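Local coordinates for putative surface-anchored fimbrial subunit (Corynebacterium diphtheriae, PDB 3HR6), which probably forms the shaft of the pilus as its major pilin, built of tandem Ig-like modules stabilised by isopeptide and disulfide bonds, at residues A[149-154]-A[369-374]; A[159-164]-A[258-263]; A[190-195]-A[227-232]; A[262-267]-A[304-309]; A[328-333]-A[344-349]. All blocks are in the same frame, centred on the assembly; numbering follows the deposited sequence.

Contact 1: A[149-154]-A[369-374]; sequences KTAVDP and LGTLQL. With CA (calcium ion), chain B.
Ala151 and Gln373 meet through the glutamine amide, which reaches across to the edge of the other strand. Ala151 N donates to Gln373 OE1 at 2.8 Å in a nearly straight bond (169° at the hydrogen), with the donor tilted 16° from the carbonyl plane. One water accepts a hydrogen bond from Gln373 NE2 and donates one to Ala151 O, 2.6 Å from the water oxygen. In this one of the two modelled conformers of Gln373, the amide thus serves the N-H of Ala151 directly and its carbonyl through a water. With CG between the backbone N and the carbonyl carbon (chi1 55°) and the chain extended beyond it, the glutamine spans a gap too wide for direct backbone pairing, the roughly antiparallel strand axes approaching to 6.5 Å. Thr150 crosses the glutamine at about a right angle, its CB 3.2 Å from Gln373 OE1. A second water links Lys149 O, at 2.6 Å, to Leu374 N, at 2.9 Å. Beside this, Ala151 CB touches Thr371 CG2 at 4.2 Å, while Thr371 OG1 bonds to Ser304 and His368. Farther along, Asp153 grips the calcium ion with both carboxylate oxygens. Lys149 turns its end away, into an isopeptide link from NZ to Asn271, with Asp191 hydrogen-bonded to that nitrogen. Strand 148-152 is the outermost of its sheet and pairs by backbone with strand 166-174; Val302 of strand 302-315 packs against Lys149, Ala151, Thr371 and Gln373, where the two sheets come together.

Contact 2: A[159-164]-A[258-263]; sequences PGFSVG and APVTKQ. With CA (calcium ion), chain B.
The calcium-binding loop between strands 148-152 and 166-174 rests, through Phe161, Val163 and Gly164, on the chain that leaves strand 251-259. Gly160 O binds the calcium ion at 2.3 Å, in a site completed by Asp153, Asp155, Gln158, Glu165 and two waters. Four residues on, Gly164 N donates to Val260 O at 3.0 Å, 165° at the hydrogen and nearly along the C=O axis. The same oxygen receives a CA-H...O contact from Val163 CA at 3.5 Å. The Val163 side chain lies across the backbone beyond: with CG1 anti to the backbone N (chi1 170°), that methyl meets Thr261 O at 3.6 Å and CG2 presses on the peptide link of Lys262 and Gln263, 3.4 Å from Gln263 N. Val260 answers with its own methyls, CG1 4.0 Å from Val163 CG2, and CG2 both 4.1 Å from Phe161 CB and 3.6 Å from Phe161 O. The phenyl ring of Phe161 stacks on His368, whose backbone N holds Ser162 OG. Of two successive carbonyls, Gly160 O is taken by calcium, whereas Phe161 O is buried against a valine methyl with no polar partner in the model, probably a local cost amid otherwise hydrogen-bonded neighbours.

Contact 3: A[190-195]-A[227-232]; sequences ADKLPA and GDRTVL
Asp191 and Leu232 form an antiparallel hydrogen-bonded pair: Asp191 N donates to Leu232 O, and Leu232 N returns the bond to Asp191 O, both at 2.8 Å. Lys192 and Val231 follow as a non-hydrogen-bonded pair, then Leu193 N donates to Thr230 O at 2.8 Å. Beyond this point the chain after strand 187-192 diverges, and the side chain of Arg229 takes over the pairing. Its NE donates to Leu193 O at 2.9 Å, nearly straight (171°) and in the guanidinium plane, while NH2 donates to Lys192 O at 2.9 Å from 54° above that carbonyl plane. A bend in the arginine at chi3 (66°) brings both nitrogens to the two successive carbonyls. The Lys192 and Arg229 side chains cross at about a right angle, with Lys192 CG over one face of the guanidinium, 3.6 Å from Arg229 CZ. The like charges at their ends, Lys192 NZ and Arg229 NH1, are 4.3 Å apart, but Lys192 has a salt bridge to Asp285 and Arg229 one to Glu287, which probably eases the repulsion. Water fills in where direct bonds stop: one accepts from Thr230 N and can donate to Pro194 O, another lies within bonding distance of Ala195 O and Asp228 O, though each has more acceptors in reach than protons. The Asp191 carboxylate bonds to Lys149. Strand 187-192 runs between strands 229-236 and 268-276; Asp191, Leu193 and Leu232 pack on Phe256 of strand 251-259 in the other sheet, whereas Lys192 and Val231 lie against Val226 of strand 219-226.

Contact 4: A[262-267]-A[304-309]; sequences KQPENG and SKFGQI
Pro264 to Gly267 make a type I beta turn, closed by Gly267 N to Pro264 O, and Gly267 O accepts Phe306 N at 2.9 Å in a bond bent to 132° at the hydrogen. Lys305 CA adds a CA-H...O contact to the same oxygen at 3.5 Å. Pro264 lies over a face of the Phe306 ring in a CH-pi contact, CD 4.1 Å from the centroid and displaced toward the rim, while Gly267 O comes to the ring edge. CG of Phe306 points beside its backbone N (chi1 -79°), which turns a ring face to the proline. Just before the turn, Gln263 crosses Gln308 of the strand at about a right angle. Gln263 NE2 donates to Gln308 OE1 at 3.0 Å, the acceptor near the plane of the Gln263 amide but the donor 61° above the carbonyl plane of Gln308. Each amide has further partners: Gln263 OE1 accepts from Gly366 N, Gln308 OE1 is hydrogen-bonded to Ser365 OG, and Gln308 NE2 to Glu425 OE2, so both groups are held against rotation. The turn leads from strand 251-259 into strand 268-276, which pairs with the start of strand 302-315; farther along, that long strand runs between strands 361-375 and 424-432, with His368 meeting the Phe306 ring.

Contact 5: A[328-333]-A[344-349]; sequences FQLHRC and PPISLD
The His331 imidazole carries Pro345 over one face, where Pro345 CA makes a CH-pi contact 4.2 Å from the ring centroid. Its ND1 is hydrogen-bonded to Asp343, and its CE1 comes within 3.6 Å of Pro345 N. Two residues earlier, the Gln329 amide lies alongside the pyrrolidine ring, pointing the same way, with NE2 3.5 Å from Pro345 CG; that nitrogen bonds to the backbone of Gln352. Two flat groups of strand 327-333 thus meet the proline side by side, the imidazole at CA and N, the amide at CB and CG. Between them the backbones join, Ile346 N donating to Leu330 O at 2.8 Å (155° at the hydrogen), while a water accepts from Leu330 N at 2.8 Å and donates to Ile346 O at 2.7 Å. The segments' end-to-end directions differ by 114°, and a single direct backbone bond joins them. Strand 327-333 belongs to a four-strand antiparallel sheet of an Ig-like module, between strands 354-355 and 391-398, and Cys333 ties it to Cys393 by a disulfide. Inward, Leu330 and Ile346 cross obliquely, CG to CD1 3.9 Å, and Leu348 CD1 adds a looser contact at 4.4 Å with Leu330 CD2. Ile346 CD1 also touches CG of Arg332, an arginine hydrogen-bonded to Lys388 O and in cation-pi contact with Phe392. Next along the loop, Ser347 N bonds to Gln158 OE1; Gln158 binds calcium through its backbone O.

In the fold
From the N terminus, contact 1 opens first, at 149-154, and closes last, at 369-374, so the other four lie inside its loop. Contact 2 opens in the calcium loop just beyond and closes at 258-263, enclosing contact 3. Contact 4 starts where contact 2 ends, sharing Lys262 and Gln263; contact 5 follows in series, and none interlace. Contacts 1 and 2 meet at the calcium ion, contacts 1 and 3 through Lys149 and Asp191. Backbone bonds from Lys305 to Leu369 and Gly370 join contacts 1 and 4, and Val163 to Asp349 joins contacts 2 and 5, the first within one sheet, the second between the calcium loop and the loop after strand 327-333.

Contact 1: A[149-154]-A[369-374]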
# COMPACT_ATOMS: atom_id res chain seq x y z
N LYS A 149 -3.42 0.19 -6.86
CA LYS A 149 -4.32 0.92 -6.00
C LYS A 149 -4.86 2.15 -6.71
O LYS A 149 -4.10 2.95 -7.24
CB LYS A 149 -3.64 1.29 -4.68
CG LYS A 149 -4.59 1.98 -3.72
CD LYS A 149 -4.00 2.24 -2.39
CE LYS A 149 -4.98 3.04 -1.51
NZ LYS A 149 -4.70 2.97 -0.06
N THR A 150 -6.16 2.32 -6.67
CA THR A 150 -6.84 3.51 -7.14
C THR A 150 -7.81 4.06 -6.11
O THR A 150 -8.19 3.37 -5.16
CB THR A 150 -7.56 3.22 -8.43
OG1 THR A 150 -8.51 2.12 -8.25
CG2 THR A 150 -6.56 2.96 -9.57
N ALA A 151 -8.22 5.29 -6.33
CA ALA A 151 -9.24 5.97 -5.52
C ALA A 151 -10.43 6.25 -6.41
O ALA A 151 -10.29 6.50 -7.60
CB ALA A 151 -8.72 7.26 -4.93
N VAL A 152 -11.62 6.14 -5.81
CA VAL A 152 -12.89 6.31 -6.48
C VAL A 152 -13.73 7.24 -5.59
O VAL A 152 -13.64 7.17 -4.38
CB VAL A 152 -13.58 4.95 -6.63
CG1 VAL A 152 -14.99 5.10 -7.10
CG2 VAL A 152 -12.73 4.07 -7.60
N ASP A 153 -14.50 8.15 -6.19
CA ASP A 153 -15.48 8.93 -5.43
C ASP A 153 -16.73 8.04 -5.29
O ASP A 153 -17.42 7.71 -6.29
CB ASP A 153 -15.84 10.21 -6.17
CG ASP A 153 -16.81 11.07 -5.39
OD1 ASP A 153 -17.11 10.70 -4.23
OD2 ASP A 153 -17.23 12.11 -5.93
N PRO A 154 -17.06 7.63 -4.06
CA PRO A 154 -18.20 6.71 -3.89
C PRO A 154 -19.56 7.36 -3.94
O PRO A 154 -20.60 6.66 -3.94
CB PRO A 154 -17.96 6.13 -2.49
CG PRO A 154 -17.23 7.14 -1.80
CD PRO A 154 -16.35 7.82 -2.80
N LEU A 369 -9.01 18.34 -4.51
CA LEU A 369 -8.90 18.86 -5.85
C LEU A 369 -8.81 17.81 -6.94
O LEU A 369 -9.34 17.98 -8.02
CB LEU A 369 -7.65 19.73 -5.90
CG LEU A 369 -7.69 20.94 -5.01
CD1 LEU A 369 -6.32 21.58 -5.03
CD2 LEU A 369 -8.71 21.96 -5.50
N GLY A 370 -8.16 16.69 -6.62
CA GLY A 370 -7.94 15.65 -7.61
C GLY A 370 -6.99 14.59 -7.08
O GLY A 370 -6.54 14.70 -5.94
N THR A 371 -6.68 13.61 -7.93
CA THR A 371 -5.94 12.43 -7.51
C THR A 371 -4.95 11.99 -8.59
O THR A 371 -5.23 11.97 -9.79
CB THR A 371 -6.89 11.27 -7.19
OG1 THR A 371 -7.77 11.71 -6.17
CG2 THR A 371 -6.09 10.07 -6.70
N LEU A 372 -3.76 11.63 -8.12
CA LEU A 372 -2.68 11.07 -8.93
C LEU A 372 -2.65 9.57 -8.59
O LEU A 372 -2.57 9.18 -7.41
CB LEU A 372 -1.35 11.71 -8.55
CG LEU A 372 -0.13 11.22 -9.32
CD1 LEU A 372 -0.20 11.69 -10.79
CD2 LEU A 372 1.19 11.70 -8.66
N GLN A 373 -2.84 8.76 -9.62
CA GLN A 373 -2.85 7.32 -9.48
C GLN A 373 -2.45 6.68 -10.81
O GLN A 373 -2.45 7.33 -11.86
CB GLN A 373 -4.25 6.85 -9.09
CG GLN A 373 -5.33 7.33 -10.05
CD GLN A 373 -6.71 7.27 -9.45
OE1 GLN A 373 -7.03 6.39 -8.66
NE2 GLN A 373 -7.57 8.20 -9.88
N LEU A 374 -2.18 5.38 -10.75
CA LEU A 374 -1.77 4.63 -11.90
C LEU A 374 -2.95 4.34 -12.82
O LEU A 374 -4.02 3.92 -12.39
CB LEU A 374 -1.12 3.33 -11.41
CG LEU A 374 -0.15 2.63 -12.29
CD1 LEU A 374 1.04 3.53 -12.57
CD2 LEU A 374 0.25 1.35 -11.57
CA CA B . -18.19 12.79 -3.55
O HOH W 1 -1.97 4.07 -8.13
O HOH W 2 -9.87 8.85 -8.67
O HOH W 3 -18.03 11.14 -1.50
O HOH W 4 -20.57 13.40 -2.66

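Contact 2: A[159-164]-A[258-263]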
# COMPACT_ATOMS: atom_id res chain seq x y z
N PRO A 159 -18.56 16.52 -6.16
CA PRO A 159 -17.35 15.94 -6.74
C PRO A 159 -16.26 15.68 -5.72
O PRO A 159 -16.02 16.49 -4.83
CB PRO A 159 -16.89 17.01 -7.72
CG PRO A 159 -18.17 17.65 -8.11
CD PRO A 159 -19.06 17.66 -6.94
N GLY A 160 -15.54 14.58 -5.91
CA GLY A 160 -14.42 14.28 -5.06
C GLY A 160 -14.79 13.80 -3.69
O GLY A 160 -15.98 13.45 -3.40
N PHE A 161 -13.77 13.84 -2.82
CA PHE A 161 -13.93 13.42 -1.43
C PHE A 161 -13.23 14.43 -0.54
O PHE A 161 -12.27 14.16 0.16
CB PHE A 161 -13.45 11.98 -1.16
CG PHE A 161 -12.31 11.52 -2.03
CD1 PHE A 161 -10.99 11.72 -1.66
CD2 PHE A 161 -12.57 10.82 -3.21
CE1 PHE A 161 -9.96 11.28 -2.46
CE2 PHE A 161 -11.53 10.37 -3.98
CZ PHE A 161 -10.22 10.64 -3.62
N SER A 162 -13.78 15.64 -0.56
CA SER A 162 -13.33 16.68 0.35
C SER A 162 -13.62 16.23 1.81
O SER A 162 -14.42 15.30 2.08
CB SER A 162 -14.10 17.96 0.04
OG SER A 162 -13.64 18.61 -1.12
N VAL A 163 -12.96 16.85 2.75
CA VAL A 163 -13.19 16.57 4.16
C VAL A 163 -14.69 16.62 4.43
O VAL A 163 -15.39 17.55 4.04
CB VAL A 163 -12.42 17.61 5.08
CG1 VAL A 163 -12.84 17.46 6.55
CG2 VAL A 163 -10.91 17.41 4.88
N GLY A 164 -15.20 15.56 5.03
CA GLY A 164 -16.59 15.47 5.39
C GLY A 164 -17.33 14.47 4.53
O GLY A 164 -18.48 14.12 4.82
N ALA A 258 -13.72 4.92 3.40
CA ALA A 258 -13.44 5.51 4.71
C ALA A 258 -13.74 6.99 4.70
O ALA A 258 -13.62 7.63 3.66
CB ALA A 258 -12.00 5.27 5.09
N PRO A 259 -14.08 7.54 5.88
CA PRO A 259 -14.35 8.98 5.93
C PRO A 259 -13.09 9.84 5.88
O PRO A 259 -12.08 9.56 6.54
CB PRO A 259 -15.12 9.15 7.23
CG PRO A 259 -14.83 8.03 8.04
CD PRO A 259 -14.49 6.87 7.10
N VAL A 260 -13.13 10.87 5.07
CA VAL A 260 -12.03 11.84 5.06
C VAL A 260 -12.33 12.81 6.20
O VAL A 260 -13.25 13.60 6.08
CB VAL A 260 -11.89 12.56 3.69
CG1 VAL A 260 -10.75 13.54 3.72
CG2 VAL A 260 -11.64 11.56 2.55
N THR A 261 -11.54 12.80 7.27
CA THR A 261 -11.94 13.51 8.48
C THR A 261 -11.21 14.82 8.68
O THR A 261 -11.68 15.67 9.44
CB THR A 261 -11.77 12.69 9.78
OG1 THR A 261 -10.38 12.60 10.13
CG2 THR A 261 -12.32 11.30 9.61
N LYS A 262 -10.09 14.99 7.98
CA LYS A 262 -9.34 16.24 8.14
C LYS A 262 -8.45 16.47 6.98
O LYS A 262 -8.04 15.54 6.28
CB LYS A 262 -8.56 16.27 9.44
CG LYS A 262 -7.53 15.21 9.57
CD LYS A 262 -7.07 15.07 11.02
CE LYS A 262 -5.98 14.04 11.20
NZ LYS A 262 -5.48 14.05 12.63
N GLN A 263 -8.10 17.74 6.81
CA GLN A 263 -7.25 18.12 5.72
C GLN A 263 -5.82 17.68 6.03
O GLN A 263 -5.27 18.02 7.10
CB GLN A 263 -7.24 19.65 5.60
CG GLN A 263 -6.24 20.19 4.59
CD GLN A 263 -6.35 21.69 4.45
OE1 GLN A 263 -7.01 22.22 3.53
NE2 GLN A 263 -5.71 22.38 5.36
CA CA B . -18.19 12.79 -3.55
O HOH W 3 -18.03 11.14 -1.50
O HOH W 4 -20.57 13.40 -2.66

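Contact 3: A[190-195]-A[227-232]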
# COMPACT_ATOMS: atom_id res chain seq x y z
N ALA A 190 -2.78 -5.77 3.09
CA ALA A 190 -2.92 -4.84 4.20
C ALA A 190 -2.74 -3.44 3.72
O ALA A 190 -1.99 -3.17 2.78
CB ALA A 190 -1.89 -5.10 5.30
N ASP A 191 -3.45 -2.54 4.39
CA ASP A 191 -3.42 -1.13 3.97
C ASP A 191 -3.42 -0.30 5.21
O ASP A 191 -4.37 -0.36 6.00
CB ASP A 191 -4.64 -0.84 3.07
CG ASP A 191 -4.59 0.54 2.43
OD1 ASP A 191 -4.12 1.50 3.11
OD2 ASP A 191 -4.99 0.63 1.28
N LYS A 192 -2.35 0.46 5.44
CA LYS A 192 -2.27 1.35 6.60
C LYS A 192 -2.79 2.67 6.09
O LYS A 192 -2.08 3.39 5.37
CB LYS A 192 -0.85 1.47 7.16
CG LYS A 192 -0.71 2.25 8.46
CD LYS A 192 0.78 2.15 8.90
CE LYS A 192 1.07 2.72 10.25
NZ LYS A 192 2.52 2.59 10.49
N LEU A 193 -4.04 2.94 6.40
CA LEU A 193 -4.71 4.10 5.89
C LEU A 193 -3.94 5.35 6.33
O LEU A 193 -3.43 5.39 7.43
CB LEU A 193 -6.14 4.19 6.39
CG LEU A 193 -7.22 3.30 5.72
CD1 LEU A 193 -6.92 1.82 5.86
CD2 LEU A 193 -8.59 3.60 6.29
N PRO A 194 -3.97 6.39 5.48
CA PRO A 194 -3.42 7.65 5.99
C PRO A 194 -4.16 8.17 7.22
O PRO A 194 -5.34 7.88 7.41
CB PRO A 194 -3.57 8.61 4.81
CG PRO A 194 -4.63 8.08 3.97
CD PRO A 194 -4.65 6.54 4.19
N ALA A 195 -3.49 8.95 8.06
CA ALA A 195 -4.08 9.40 9.30
C ALA A 195 -5.30 10.27 9.17
O ALA A 195 -6.06 10.35 10.10
CB ALA A 195 -3.06 10.13 10.17
N GLY A 227 -0.50 3.34 16.05
CA GLY A 227 -0.50 4.76 16.33
C GLY A 227 -1.80 5.42 15.92
O GLY A 227 -2.90 4.98 16.30
N ASP A 228 -1.71 6.49 15.15
CA ASP A 228 -2.90 7.26 14.78
C ASP A 228 -3.45 6.84 13.42
O ASP A 228 -4.21 7.58 12.78
CB ASP A 228 -2.60 8.77 14.79
CG ASP A 228 -1.52 9.17 13.79
OD1 ASP A 228 -0.92 8.31 13.12
OD2 ASP A 228 -1.25 10.38 13.69
N ARG A 229 -3.03 5.67 12.96
CA ARG A 229 -3.53 5.14 11.70
C ARG A 229 -4.16 3.76 11.84
O ARG A 229 -3.69 2.92 12.58
CB ARG A 229 -2.43 5.11 10.66
CG ARG A 229 -1.95 6.56 10.33
CD ARG A 229 -0.64 6.50 9.65
NE ARG A 229 -0.74 5.87 8.34
CZ ARG A 229 0.29 5.62 7.53
NH1 ARG A 229 1.53 5.86 7.91
NH2 ARG A 229 0.07 5.04 6.36
N THR A 230 -5.23 3.55 11.07
CA THR A 230 -5.90 2.26 10.95
C THR A 230 -5.28 1.43 9.84
O THR A 230 -5.14 1.90 8.72
CB THR A 230 -7.39 2.44 10.61
OG1 THR A 230 -7.99 3.31 11.55
CG2 THR A 230 -8.11 1.08 10.68
N VAL A 231 -4.92 0.19 10.15
CA VAL A 231 -4.58 -0.80 9.17
C VAL A 231 -5.81 -1.69 8.94
O VAL A 231 -6.43 -2.18 9.89
CB VAL A 231 -3.45 -1.72 9.67
CG1 VAL A 231 -3.08 -2.75 8.61
CG2 VAL A 231 -2.22 -0.90 10.09
N LEU A 232 -6.14 -1.85 7.66
CA LEU A 232 -7.15 -2.79 7.20
C LEU A 232 -6.40 -3.97 6.64
O LEU A 232 -5.49 -3.82 5.86
CB LEU A 232 -7.98 -2.16 6.10
CG LEU A 232 -8.94 -3.10 5.33
CD1 LEU A 232 -9.96 -3.78 6.23
CD2 LEU A 232 -9.63 -2.34 4.21
O HOH W 5 -6.04 5.95 9.48
O HOH W 6 -5.37 10.07 12.81

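Contact 4: A[262-267]-A[304-309]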
# COMPACT_ATOMS: atom_id res chain seq x y z
N LYS A 262 -10.09 14.99 7.98
CA LYS A 262 -9.34 16.24 8.14
C LYS A 262 -8.45 16.47 6.98
O LYS A 262 -8.04 15.54 6.28
CB LYS A 262 -8.56 16.27 9.44
CG LYS A 262 -7.53 15.21 9.57
CD LYS A 262 -7.07 15.07 11.02
CE LYS A 262 -5.98 14.04 11.20
NZ LYS A 262 -5.48 14.05 12.63
N GLN A 263 -8.10 17.74 6.81
CA GLN A 263 -7.25 18.12 5.72
C GLN A 263 -5.82 17.68 6.03
O GLN A 263 -5.27 18.02 7.10
CB GLN A 263 -7.24 19.65 5.60
CG GLN A 263 -6.24 20.19 4.59
CD GLN A 263 -6.35 21.69 4.45
OE1 GLN A 263 -7.01 22.22 3.53
NE2 GLN A 263 -5.71 22.38 5.36
N PRO A 264 -5.18 16.99 5.08
CA PRO A 264 -3.77 16.69 5.28
C PRO A 264 -2.98 17.99 5.38
O PRO A 264 -3.20 18.92 4.56
CB PRO A 264 -3.38 15.92 4.01
CG PRO A 264 -4.59 15.44 3.47
CD PRO A 264 -5.67 16.45 3.81
N GLU A 265 -2.14 18.07 6.38
CA GLU A 265 -1.33 19.29 6.61
C GLU A 265 -0.49 19.69 5.41
O GLU A 265 -0.29 20.90 5.18
CB GLU A 265 -0.48 19.14 7.84
CG GLU A 265 -1.32 19.09 9.09
CD GLU A 265 -0.50 19.27 10.33
OE1 GLU A 265 -0.43 20.41 10.83
OE2 GLU A 265 0.12 18.27 10.78
N ASN A 266 -0.05 18.70 4.62
CA ASN A 266 0.78 19.02 3.45
C ASN A 266 -0.02 18.86 2.18
O ASN A 266 0.55 18.72 1.11
CB ASN A 266 2.00 18.11 3.43
CG ASN A 266 1.65 16.66 3.28
OD1 ASN A 266 0.47 16.29 3.21
ND2 ASN A 266 2.68 15.79 3.26
N GLY A 267 -1.35 18.81 2.31
CA GLY A 267 -2.26 18.58 1.21
C GLY A 267 -2.33 17.20 0.62
O GLY A 267 -3.13 16.99 -0.25
N SER A 304 -4.03 11.93 -3.32
CA SER A 304 -5.10 12.88 -3.56
C SER A 304 -4.70 14.23 -3.02
O SER A 304 -4.18 14.32 -1.93
CB SER A 304 -6.38 12.38 -2.90
OG SER A 304 -6.77 11.15 -3.51
N LYS A 305 -4.91 15.27 -3.82
CA LYS A 305 -4.35 16.58 -3.54
C LYS A 305 -5.43 17.50 -2.98
O LYS A 305 -6.52 17.55 -3.52
CB LYS A 305 -3.82 17.16 -4.85
CG LYS A 305 -2.95 16.20 -5.66
CD LYS A 305 -1.70 15.78 -4.89
CE LYS A 305 -0.81 14.93 -5.78
NZ LYS A 305 0.45 14.53 -5.11
N PHE A 306 -5.07 18.23 -1.93
CA PHE A 306 -6.03 19.07 -1.22
C PHE A 306 -5.60 20.50 -1.27
O PHE A 306 -4.43 20.83 -1.46
CB PHE A 306 -6.21 18.61 0.23
CG PHE A 306 -7.12 17.41 0.35
CD1 PHE A 306 -6.71 16.15 -0.09
CD2 PHE A 306 -8.40 17.55 0.85
CE1 PHE A 306 -7.58 15.06 0.01
CE2 PHE A 306 -9.24 16.46 0.96
CZ PHE A 306 -8.85 15.22 0.52
N GLY A 307 -6.60 21.37 -1.11
CA GLY A 307 -6.35 22.81 -1.10
C GLY A 307 -7.20 23.52 -0.09
O GLY A 307 -8.11 22.96 0.52
N GLN A 308 -6.86 24.76 0.13
CA GLN A 308 -7.46 25.58 1.19
C GLN A 308 -7.53 27.03 0.71
O GLN A 308 -6.56 27.56 0.21
CB GLN A 308 -6.54 25.51 2.40
CG GLN A 308 -6.92 26.39 3.54
CD GLN A 308 -6.08 26.10 4.75
OE1 GLN A 308 -6.48 25.30 5.60
NE2 GLN A 308 -4.91 26.75 4.85
N ILE A 309 -8.68 27.65 0.90
CA ILE A 309 -8.94 29.04 0.50
C ILE A 309 -9.02 29.84 1.78
O ILE A 309 -9.73 29.48 2.69
CB ILE A 309 -10.25 29.15 -0.28
CG1 ILE A 309 -10.12 28.44 -1.62
CG2 ILE A 309 -10.59 30.62 -0.52
CD1 ILE A 309 -11.45 28.20 -2.29

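Contact 5: A[328-333]-A[344-349]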
# COMPACT_ATOMS: atom_id res chain seq x y z
N PHE A 328 -20.07 33.70 2.90
CA PHE A 328 -19.76 33.23 1.56
C PHE A 328 -20.11 31.77 1.43
O PHE A 328 -20.09 30.99 2.42
CB PHE A 328 -18.28 33.42 1.21
CG PHE A 328 -17.83 34.84 1.27
CD1 PHE A 328 -17.80 35.63 0.10
CD2 PHE A 328 -17.48 35.42 2.47
CE1 PHE A 328 -17.42 36.95 0.15
CE2 PHE A 328 -17.10 36.74 2.54
CZ PHE A 328 -17.05 37.52 1.37
N GLN A 329 -20.50 31.42 0.21
CA GLN A 329 -20.57 30.04 -0.19
C GLN A 329 -19.58 29.80 -1.33
O GLN A 329 -19.27 30.68 -2.16
CB GLN A 329 -22.00 29.64 -0.53
CG GLN A 329 -22.94 29.79 0.62
CD GLN A 329 -24.30 29.22 0.30
OE1 GLN A 329 -25.00 29.74 -0.56
NE2 GLN A 329 -24.69 28.19 1.04
N LEU A 330 -19.06 28.58 -1.33
CA LEU A 330 -18.12 28.15 -2.37
C LEU A 330 -18.86 27.41 -3.48
O LEU A 330 -19.73 26.59 -3.23
CB LEU A 330 -17.02 27.29 -1.75
CG LEU A 330 -15.87 26.84 -2.69
CD1 LEU A 330 -15.04 28.03 -3.14
CD2 LEU A 330 -15.01 25.78 -1.96
N HIS A 331 -18.51 27.74 -4.72
CA HIS A 331 -19.20 27.29 -5.91
C HIS A 331 -18.18 27.00 -6.98
O HIS A 331 -16.99 27.24 -6.81
CB HIS A 331 -20.12 28.39 -6.42
CG HIS A 331 -21.42 28.48 -5.69
ND1 HIS A 331 -22.46 27.60 -5.92
CD2 HIS A 331 -21.87 29.37 -4.77
CE1 HIS A 331 -23.50 27.95 -5.18
NE2 HIS A 331 -23.17 29.01 -4.46
N ARG A 332 -18.65 26.46 -8.09
CA ARG A 332 -17.92 26.30 -9.31
C ARG A 332 -18.50 27.27 -10.36
O ARG A 332 -19.72 27.50 -10.38
CB ARG A 332 -18.02 24.88 -9.85
CG ARG A 332 -17.41 23.82 -8.92
CD ARG A 332 -15.92 23.92 -8.91
NE ARG A 332 -15.31 23.61 -10.19
CZ ARG A 332 -14.00 23.58 -10.47
NH1 ARG A 332 -13.11 23.85 -9.51
NH2 ARG A 332 -13.61 23.28 -11.71
N CYS A 333 -17.61 27.84 -11.16
CA CYS A 333 -17.96 28.82 -12.18
C CYS A 333 -17.44 28.37 -13.55
O CYS A 333 -16.46 27.60 -13.63
CB CYS A 333 -17.36 30.20 -11.77
SG CYS A 333 -18.33 31.14 -10.57
N PRO A 344 -24.47 23.66 -6.78
CA PRO A 344 -24.77 23.70 -5.36
C PRO A 344 -23.62 24.30 -4.56
O PRO A 344 -22.47 24.26 -5.00
CB PRO A 344 -24.91 22.22 -5.00
CG PRO A 344 -23.95 21.55 -5.92
CD PRO A 344 -24.04 22.32 -7.22
N PRO A 345 -23.92 24.82 -3.38
CA PRO A 345 -22.83 25.23 -2.52
C PRO A 345 -21.98 24.01 -2.19
O PRO A 345 -22.51 22.87 -2.09
CB PRO A 345 -23.54 25.73 -1.27
CG PRO A 345 -24.92 26.02 -1.72
CD PRO A 345 -25.22 25.02 -2.73
N ILE A 346 -20.70 24.24 -2.08
CA ILE A 346 -19.76 23.18 -1.76
C ILE A 346 -19.71 23.03 -0.27
O ILE A 346 -19.59 24.02 0.47
CB ILE A 346 -18.38 23.47 -2.41
CG1 ILE A 346 -18.55 23.35 -3.92
CG2 ILE A 346 -17.29 22.54 -1.84
CD1 ILE A 346 -17.39 23.90 -4.74
N SER A 347 -19.81 21.78 0.19
CA SER A 347 -19.75 21.46 1.61
C SER A 347 -18.35 21.03 2.02
O SER A 347 -17.71 20.23 1.33
CB SER A 347 -20.79 20.36 1.92
OG SER A 347 -20.79 20.04 3.27
N LEU A 348 -17.85 21.58 3.12
CA LEU A 348 -16.54 21.20 3.66
C LEU A 348 -16.71 20.93 5.15
O LEU A 348 -17.10 21.81 5.91
CB LEU A 348 -15.46 22.30 3.51
CG LEU A 348 -15.26 22.80 2.10
CD1 LEU A 348 -14.37 24.07 1.99
CD2 LEU A 348 -14.67 21.65 1.20
N ASP A 349 -16.38 19.71 5.54
CA ASP A 349 -16.58 19.22 6.89
C ASP A 349 -17.99 19.55 7.42
O ASP A 349 -18.13 20.01 8.54
CB ASP A 349 -15.48 19.81 7.79
CG ASP A 349 -15.17 18.92 8.96
OD1 ASP A 349 -15.70 17.82 9.07
OD2 ASP A 349 -14.38 19.35 9.82
O HOH W 7 -20.33 26.64 0.23